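Local coordinates for protein probable polyketide synthase 1 (Dictyostelium discoideum, PDB 2H84) that is probably a polyketide synthase, whose C-terminal type III domain extends and cyclizes polyketide chains and which produces acylpyrones in vitro, at residues A[154-162]-A[331-339]; A[15-23]-A[338-346]. All coordinates share one frame; numbering follows the deposited sequence.

Contact 1 (A[154-162]-A[331-339]); sequences LMGCLAGLS and NMSSASVIF
The sulfur of Cys157 stands beside the hydroxyl of Ser333, SG to OG 3.6 Å, and the same OG lies 3.5 Å from the CA of Cys157. Ser333 reaches this spot by swinging OG to the side of its CA opposite the backbone N (chi1 -152°). Next along, Ser334 turns its backbone to the other segment: its CA gives a C-H...O contact of 3.4 Å to the carbonyl O of Cys157, with 147° at the hydrogen. Its CB faces the methyl of Ala159 at 3.5 Å, while OG leaves the interface for a hydrogen bond to Glu185. This is the buried centre of the thiolase fold, where the helices 159-171 and 335-345 pack between layers of sheet; Cys157, the predicted active-site residue, lies at the N-terminal end of the first, with a bound hexaethylene glycol close to its side chain. Gly160 lets the two segments come together: its CA lies 3.2 Å from Ser334 O, and a CB there would run into both that oxygen and Val337 CG2. Leu161 and Val337 pack at an oblique angle, CD1 of the leucine against CG1 of the valine, and both also reach strand 353-360 at Ser356. At the start of the second helix, Ser336 OG gives a hydrogen bond to Ser333 O (3.0 Å), tilted 17° from the carbonyl plane. Met332 sends its SD over one face of the Phe339 ring, 3.8 Å above its centre. From 154-162, Leu154 packs on Ile128 and Leu158 on Arg149, both of the second subunit.

Contact 2 (A[15-23]-A[338-346]); sequences FVLGIGISV and IFVMDHARK
Ile21 sets its CG2 methyl almost squarely over the ring of Phe339, 3.6 Å from the centroid and 6° off the normal, a CH-pi contact on the face opposite Met332. With chi1 at 58°, CG2 falls beside its own backbone N and over the ring, while CD1 comes down near CE2 and CD2. Val23 closes in at the ring edge, CG1 to CZ 3.4 Å. With an alanine at Phe339, Ile21 and Val23 would probably face a gap and the sulfur of Met332 would lose its aromatic partner. Ile19 is also well packed: its CG2 meets both Ile338 CG2 and Asp342 CB, 3.8 Å each, and its CD1 lies against the backbone of the helix. Looser is the end near Val16, whose CG2 comes only to 4.5 Å of Met341 CE. Polar groups close the side where Arg345 is partly exposed. Its NH2 forms a salt bridge with Asp342 OD1 (2.7 Å) and a longer hydrogen bond to Ile19 O (3.3 Å), approaching from above the carbonyl plane; NH1 makes a second salt bridge, to Asp109, which also accepts a hydrogen bond from Ile19 N. The two carboxylates and the Ile19 carbonyl probably fix the rotation of the guanidinium group. Segment 338-345 of helix 335-345 crosses strand 15-22 at -116°, the axes 8.2 Å apart; that strand runs between 209-216 and 227-236, with a classic beta bulge at Leu17 and Gly18 opposite Ile214, while Val340 and His343 of the helix turn to helix 320-329.

In the fold
From the N terminus the chain first lays down strand 15-22, in the middle of the large mixed sheet, and meets helix 335-345 only after 314 intervening residues, when contact 2 closes the larger loop. Within that loop lies the smaller one of contact 1, 168 residues from the end of 154-162 to the start of 331-339, so the two nest without crossing. Both join the N-terminal and C-terminal family halves of the synthase, and both use helix 335-345: its start meets the cysteine-bearing segment, its later turns the strand. Ile338 and Phe339 belong to both, and Met332 CE touches Val23 CG1 at 3.5 Å, although the contact centres are about 13 Å apart.

Contact 1 (A[154-162]-A[331-339])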
loop_
_atom_site.group_PDB
_atom_site.type_symbol
_atom_site.label_atom_id
_atom_site.label_comp_id
_atom_site.label_asym_id
_atom_site.label_seq_id
_atom_site.Cartn_x
_atom_site.Cartn_y
_atom_site.Cartn_z
ATOM N N LEU A 154 -0.856 1.979 4.516
ATOM C CA LEU A 154 0.141 2.691 5.306
ATOM C C LEU A 154 0.273 4.160 4.964
ATOM O O LEU A 154 1.323 4.745 5.173
ATOM C CB LEU A 154 1.511 2.010 5.178
ATOM C CG LEU A 154 1.557 0.508 5.515
ATOM C CD1 LEU A 154 2.995 0.025 5.556
ATOM C CD2 LEU A 154 0.895 0.255 6.852
ATOM N N MET A 155 -0.790 4.769 4.448
ATOM C CA MET A 155 -0.728 6.186 4.111
ATOM C C MET A 155 -1.395 7.036 5.183
ATOM O O MET A 155 -1.291 8.267 5.169
ATOM C CB MET A 155 -1.360 6.451 2.742
ATOM C CG MET A 155 -0.562 5.835 1.606
ATOM S SD MET A 155 -0.973 6.459 -0.010
ATOM C CE MET A 155 0.267 7.681 -0.226
ATOM N N GLY A 156 -2.081 6.377 6.109
ATOM C CA GLY A 156 -2.722 7.091 7.193
ATOM C C GLY A 156 -4.052 7.738 6.879
ATOM O O GLY A 156 -4.700 7.401 5.893
ATOM N N CYS A 157 -4.439 8.687 7.727
ATOM C CA CYS A 157 -5.703 9.388 7.594
ATOM C C CYS A 157 -5.922 10.029 6.241
ATOM O O CYS A 157 -7.064 10.161 5.808
ATOM C CB CYS A 157 -5.834 10.449 8.690
ATOM S SG CYS A 157 -5.690 9.794 10.362
ATOM N N LEU A 158 -4.854 10.417 5.555
ATOM C CA LEU A 158 -5.033 11.057 4.256
ATOM C C LEU A 158 -5.289 10.084 3.099
ATOM O O LEU A 158 -5.631 10.500 1.986
ATOM C CB LEU A 158 -3.835 11.959 3.945
ATOM C CG LEU A 158 -2.437 11.351 3.870
ATOM C CD1 LEU A 158 -2.284 10.566 2.590
ATOM C CD2 LEU A 158 -1.402 12.462 3.895
ATOM N N ALA A 159 -5.138 8.791 3.369
ATOM C CA ALA A 159 -5.352 7.777 2.344
ATOM C C ALA A 159 -6.690 7.970 1.628
ATOM O O ALA A 159 -6.890 7.464 0.525
ATOM C CB ALA A 159 -5.286 6.397 2.956
ATOM N N GLY A 160 -7.609 8.695 2.250
ATOM C CA GLY A 160 -8.883 8.925 1.599
ATOM C C GLY A 160 -8.687 9.566 0.235
ATOM O O GLY A 160 -9.114 9.032 -0.788
ATOM N N LEU A 161 -8.036 10.721 0.219
ATOM C CA LEU A 161 -7.783 11.422 -1.024
ATOM C C LEU A 161 -6.629 10.816 -1.824
ATOM O O LEU A 161 -6.533 11.022 -3.038
ATOM C CB LEU A 161 -7.527 12.902 -0.735
ATOM C CG LEU A 161 -8.789 13.768 -0.788
ATOM C CD1 LEU A 161 -10.032 12.930 -0.554
ATOM C CD2 LEU A 161 -8.664 14.878 0.237
ATOM N N SER A 162 -5.757 10.064 -1.158
ATOM C CA SER A 162 -4.638 9.442 -1.857
ATOM C C SER A 162 -5.180 8.493 -2.913
ATOM O O SER A 162 -4.702 8.471 -4.047
ATOM C CB SER A 162 -3.745 8.679 -0.882
ATOM O OG SER A 162 -3.001 9.583 -0.099
ATOM N N ASN A 331 -13.657 10.564 13.683
ATOM C CA ASN A 331 -12.567 10.380 12.733
ATOM C C ASN A 331 -12.357 8.898 12.402
ATOM O O ASN A 331 -11.873 8.150 13.229
ATOM C CB ASN A 331 -11.279 10.961 13.303
ATOM C CG ASN A 331 -10.128 10.839 12.344
ATOM O OD1 ASN A 331 -9.000 11.196 12.664
ATOM N ND2 ASN A 331 -10.405 10.331 11.148
ATOM N N MET A 332 -12.715 8.489 11.189
ATOM C CA MET A 332 -12.568 7.101 10.768
ATOM C C MET A 332 -11.385 6.961 9.824
ATOM O O MET A 332 -11.417 6.164 8.876
ATOM C CB MET A 332 -13.831 6.618 10.067
ATOM C CG MET A 332 -15.093 6.727 10.886
ATOM S SD MET A 332 -16.490 6.820 9.755
ATOM C CE MET A 332 -17.420 5.635 10.122
ATOM N N SER A 333 -10.354 7.766 10.073
ATOM C CA SER A 333 -9.139 7.764 9.261
ATOM C C SER A 333 -9.511 7.944 7.782
ATOM O O SER A 333 -10.447 8.678 7.428
ATOM C CB SER A 333 -8.373 6.445 9.443
ATOM O OG SER A 333 -6.973 6.578 9.244
ATOM N N SER A 334 -8.785 7.246 6.913
ATOM C CA SER A 334 -9.009 7.336 5.471
ATOM C C SER A 334 -10.456 7.425 4.989
ATOM O O SER A 334 -10.767 8.212 4.090
ATOM C CB SER A 334 -8.315 6.177 4.752
ATOM O OG SER A 334 -8.738 4.931 5.259
ATOM N N ALA A 335 -11.353 6.633 5.563
ATOM C CA ALA A 335 -12.756 6.634 5.120
ATOM C C ALA A 335 -13.555 7.908 5.359
ATOM O O ALA A 335 -14.393 8.272 4.531
ATOM C CB ALA A 335 -13.490 5.456 5.746
ATOM N N SER A 336 -13.304 8.569 6.488
ATOM C CA SER A 336 -13.995 9.805 6.869
ATOM C C SER A 336 -14.275 10.787 5.721
ATOM O O SER A 336 -15.329 11.431 5.692
ATOM C CB SER A 336 -13.181 10.503 7.954
ATOM O OG SER A 336 -12.843 9.599 8.984
ATOM N N VAL A 337 -13.322 10.905 4.802
ATOM C CA VAL A 337 -13.439 11.790 3.642
ATOM C C VAL A 337 -14.580 11.341 2.760
ATOM O O VAL A 337 -15.505 12.079 2.490
ATOM C CB VAL A 337 -12.182 11.718 2.773
ATOM C CG1 VAL A 337 -11.939 13.057 2.124
ATOM C CG2 VAL A 337 -10.978 11.182 3.586
ATOM N N ILE A 338 -14.466 10.100 2.304
ATOM C CA ILE A 338 -15.474 9.480 1.454
ATOM C C ILE A 338 -16.850 9.558 2.115
ATOM O O ILE A 338 -17.832 9.869 1.452
ATOM C CB ILE A 338 -15.104 8.029 1.164
ATOM C CG1 ILE A 338 -13.651 7.964 0.672
ATOM C CG2 ILE A 338 -16.056 7.427 0.157
ATOM C CD1 ILE A 338 -13.365 8.762 -0.576
ATOM N N PHE A 339 -16.930 9.273 3.414
ATOM C CA PHE A 339 -18.208 9.340 4.126
ATOM C C PHE A 339 -18.860 10.704 3.909
ATOM O O PHE A 339 -20.067 10.796 3.643
ATOM C CB PHE A 339 -18.009 9.123 5.626
ATOM C CG PHE A 339 -18.286 7.724 6.089
ATOM C CD1 PHE A 339 -17.449 6.670 5.720
ATOM C CD2 PHE A 339 -19.374 7.460 6.922
ATOM C CE1 PHE A 339 -17.686 5.368 6.185
ATOM C CE2 PHE A 339 -19.622 6.161 7.392
ATOM C CZ PHE A 339 -18.776 5.113 7.020
#

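Contact 2 (A[15-23]-A[338-346])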
loop_
_atom_site.group_PDB
_atom_site.type_symbol
_atom_site.label_atom_id
_atom_site.label_comp_id
_atom_site.label_asym_id
_atom_site.label_seq_id
_atom_site.Cartn_x
_atom_site.Cartn_y
_atom_site.Cartn_z
ATOM N N PHE A 15 -14.611 10.677 -13.064
ATOM C CA PHE A 15 -15.863 10.984 -12.364
ATOM C C PHE A 15 -16.144 9.948 -11.288
ATOM O O PHE A 15 -15.893 8.765 -11.489
ATOM C CB PHE A 15 -17.060 10.953 -13.316
ATOM C CG PHE A 15 -17.183 12.153 -14.190
ATOM C CD1 PHE A 15 -16.371 12.305 -15.315
ATOM C CD2 PHE A 15 -18.111 13.141 -13.888
ATOM C CE1 PHE A 15 -16.488 13.426 -16.130
ATOM C CE2 PHE A 15 -18.236 14.262 -14.692
ATOM C CZ PHE A 15 -17.421 14.406 -15.816
ATOM N N VAL A 16 -16.678 10.380 -10.154
ATOM C CA VAL A 16 -17.021 9.449 -9.086
ATOM C C VAL A 16 -18.415 8.984 -9.496
ATOM O O VAL A 16 -19.355 9.781 -9.472
ATOM C CB VAL A 16 -17.126 10.178 -7.743
ATOM C CG1 VAL A 16 -17.486 9.303 -6.722
ATOM C CG2 VAL A 16 -15.879 10.666 -7.332
ATOM N N LEU A 17 -18.552 7.712 -9.862
ATOM C CA LEU A 17 -19.831 7.174 -10.326
ATOM C C LEU A 17 -20.734 6.492 -9.287
ATOM O O LEU A 17 -21.853 6.073 -9.605
ATOM C CB LEU A 17 -19.564 6.214 -11.487
ATOM C CG LEU A 17 -18.710 6.795 -12.617
ATOM C CD1 LEU A 17 -18.369 5.708 -13.611
ATOM C CD2 LEU A 17 -19.454 7.925 -13.291
ATOM N N GLY A 18 -20.256 6.385 -8.055
ATOM C CA GLY A 18 -21.060 5.768 -7.017
ATOM C C GLY A 18 -20.321 5.696 -5.698
ATOM O O GLY A 18 -19.098 5.583 -5.682
ATOM N N ILE A 19 -21.054 5.764 -4.590
ATOM C CA ILE A 19 -20.442 5.699 -3.267
ATOM C C ILE A 19 -21.281 4.864 -2.310
ATOM O O ILE A 19 -22.507 4.828 -2.398
ATOM C CB ILE A 19 -20.311 7.079 -2.634
ATOM C CG1 ILE A 19 -19.702 8.064 -3.630
ATOM C CG2 ILE A 19 -19.460 6.982 -1.380
ATOM C CD1 ILE A 19 -19.818 9.508 -3.181
ATOM N N GLY A 20 -20.617 4.199 -1.380
ATOM C CA GLY A 20 -21.336 3.394 -0.418
ATOM C C GLY A 20 -20.537 3.344 0.859
ATOM O O GLY A 20 -19.305 3.311 0.827
ATOM N N ILE A 21 -21.229 3.350 1.988
ATOM C CA ILE A 21 -20.549 3.288 3.266
ATOM C C ILE A 21 -20.998 2.060 4.034
ATOM O O ILE A 21 -21.930 1.369 3.639
ATOM C CB ILE A 21 -20.841 4.524 4.127
ATOM C CG1 ILE A 21 -22.345 4.664 4.343
ATOM C CG2 ILE A 21 -20.304 5.765 3.451
ATOM C CD1 ILE A 21 -22.706 5.585 5.481
ATOM N N SER A 22 -20.326 1.801 5.145
ATOM C CA SER A 22 -20.645 0.661 5.990
ATOM C C SER A 22 -19.968 0.854 7.338
ATOM O O SER A 22 -18.789 1.180 7.397
ATOM C CB SER A 22 -20.151 -0.627 5.334
ATOM O OG SER A 22 -20.327 -1.727 6.202
ATOM N N VAL A 23 -20.710 0.669 8.421
ATOM C CA VAL A 23 -20.125 0.846 9.742
ATOM C C VAL A 23 -20.500 -0.288 10.676
ATOM O O VAL A 23 -21.525 -0.940 10.498
ATOM C CB VAL A 23 -20.567 2.193 10.386
ATOM C CG1 VAL A 23 -19.983 3.342 9.615
ATOM C CG2 VAL A 23 -22.087 2.292 10.423
ATOM N N ILE A 338 -14.466 10.100 2.304
ATOM C CA ILE A 338 -15.474 9.480 1.454
ATOM C C ILE A 338 -16.850 9.558 2.115
ATOM O O ILE A 338 -17.832 9.869 1.452
ATOM C CB ILE A 338 -15.104 8.029 1.164
ATOM C CG1 ILE A 338 -13.651 7.964 0.672
ATOM C CG2 ILE A 338 -16.056 7.427 0.157
ATOM C CD1 ILE A 338 -13.365 8.762 -0.576
ATOM N N PHE A 339 -16.930 9.273 3.414
ATOM C CA PHE A 339 -18.208 9.340 4.126
ATOM C C PHE A 339 -18.860 10.704 3.909
ATOM O O PHE A 339 -20.067 10.796 3.643
ATOM C CB PHE A 339 -18.009 9.123 5.626
ATOM C CG PHE A 339 -18.286 7.724 6.089
ATOM C CD1 PHE A 339 -17.449 6.670 5.720
ATOM C CD2 PHE A 339 -19.374 7.460 6.922
ATOM C CE1 PHE A 339 -17.686 5.368 6.185
ATOM C CE2 PHE A 339 -19.622 6.161 7.392
ATOM C CZ PHE A 339 -18.776 5.113 7.020
ATOM N N VAL A 340 -18.055 11.760 4.027
ATOM C CA VAL A 340 -18.538 13.120 3.830
ATOM C C VAL A 340 -19.025 13.307 2.392
ATOM O O VAL A 340 -20.108 13.842 2.172
ATOM C CB VAL A 340 -17.443 14.162 4.126
ATOM C CG1 VAL A 340 -17.933 15.546 3.746
ATOM C CG2 VAL A 340 -17.075 14.126 5.600
ATOM N N MET A 341 -18.232 12.873 1.417
ATOM C CA MET A 341 -18.636 12.991 0.018
ATOM C C MET A 341 -19.994 12.323 -0.213
ATOM O O MET A 341 -20.840 12.865 -0.921
ATOM C CB MET A 341 -17.585 12.368 -0.904
ATOM C CG MET A 341 -16.317 13.187 -1.007
ATOM S SD MET A 341 -15.039 12.374 -1.954
ATOM C CE MET A 341 -15.339 12.955 -3.532
ATOM N N ASP A 342 -20.200 11.152 0.386
ATOM C CA ASP A 342 -21.461 10.431 0.249
ATOM C C ASP A 342 -22.632 11.282 0.734
ATOM O O ASP A 342 -23.525 11.626 -0.038
ATOM C CB ASP A 342 -21.404 9.114 1.042
ATOM C CG ASP A 342 -22.792 8.573 1.415
ATOM O OD1 ASP A 342 -23.590 8.235 0.508
ATOM O OD2 ASP A 342 -23.078 8.489 2.630
ATOM N N HIS A 343 -22.613 11.628 2.012
ATOM C CA HIS A 343 -23.675 12.423 2.598
ATOM C C HIS A 343 -23.850 13.790 1.939
ATOM O O HIS A 343 -24.934 14.358 1.995
ATOM C CB HIS A 343 -23.415 12.553 4.103
ATOM C CG HIS A 343 -24.214 13.620 4.785
ATOM N ND1 HIS A 343 -23.801 14.933 4.846
ATOM C CD2 HIS A 343 -25.385 13.559 5.463
ATOM C CE1 HIS A 343 -24.683 15.638 5.536
ATOM N NE2 HIS A 343 -25.652 14.829 5.920
ATOM N N ALA A 344 -22.805 14.301 1.291
ATOM C CA ALA A 344 -22.865 15.606 0.641
ATOM C C ALA A 344 -23.662 15.593 -0.663
ATOM O O ALA A 344 -24.379 16.555 -0.969
ATOM C CB ALA A 344 -21.454 16.121 0.391
ATOM N N ARG A 345 -23.541 14.511 -1.430
ATOM C CA ARG A 345 -24.267 14.409 -2.692
ATOM C C ARG A 345 -25.746 14.139 -2.435
ATOM O O ARG A 345 -26.562 14.135 -3.360
ATOM C CB ARG A 345 -23.665 13.318 -3.596
ATOM C CG ARG A 345 -23.508 11.930 -2.982
ATOM C CD ARG A 345 -24.827 11.180 -2.813
ATOM N NE ARG A 345 -24.607 9.890 -2.170
ATOM C CZ ARG A 345 -24.356 8.753 -2.813
ATOM N NH1 ARG A 345 -24.307 8.724 -4.142
ATOM N NH2 ARG A 345 -24.125 7.643 -2.121
ATOM N N LYS A 346 -26.086 13.914 -1.171
ATOM C CA LYS A 346 -27.465 13.685 -0.801
ATOM C C LYS A 346 -28.131 15.048 -0.621
ATOM O O LYS A 346 -29.349 15.168 -0.678
ATOM C CB LYS A 346 -27.542 12.845 0.480
ATOM C CG LYS A 346 -27.006 11.427 0.279
ATOM C CD LYS A 346 -27.505 10.428 1.325
ATOM C CE LYS A 346 -26.852 10.632 2.680
ATOM N NZ LYS A 346 -27.279 9.615 3.681
#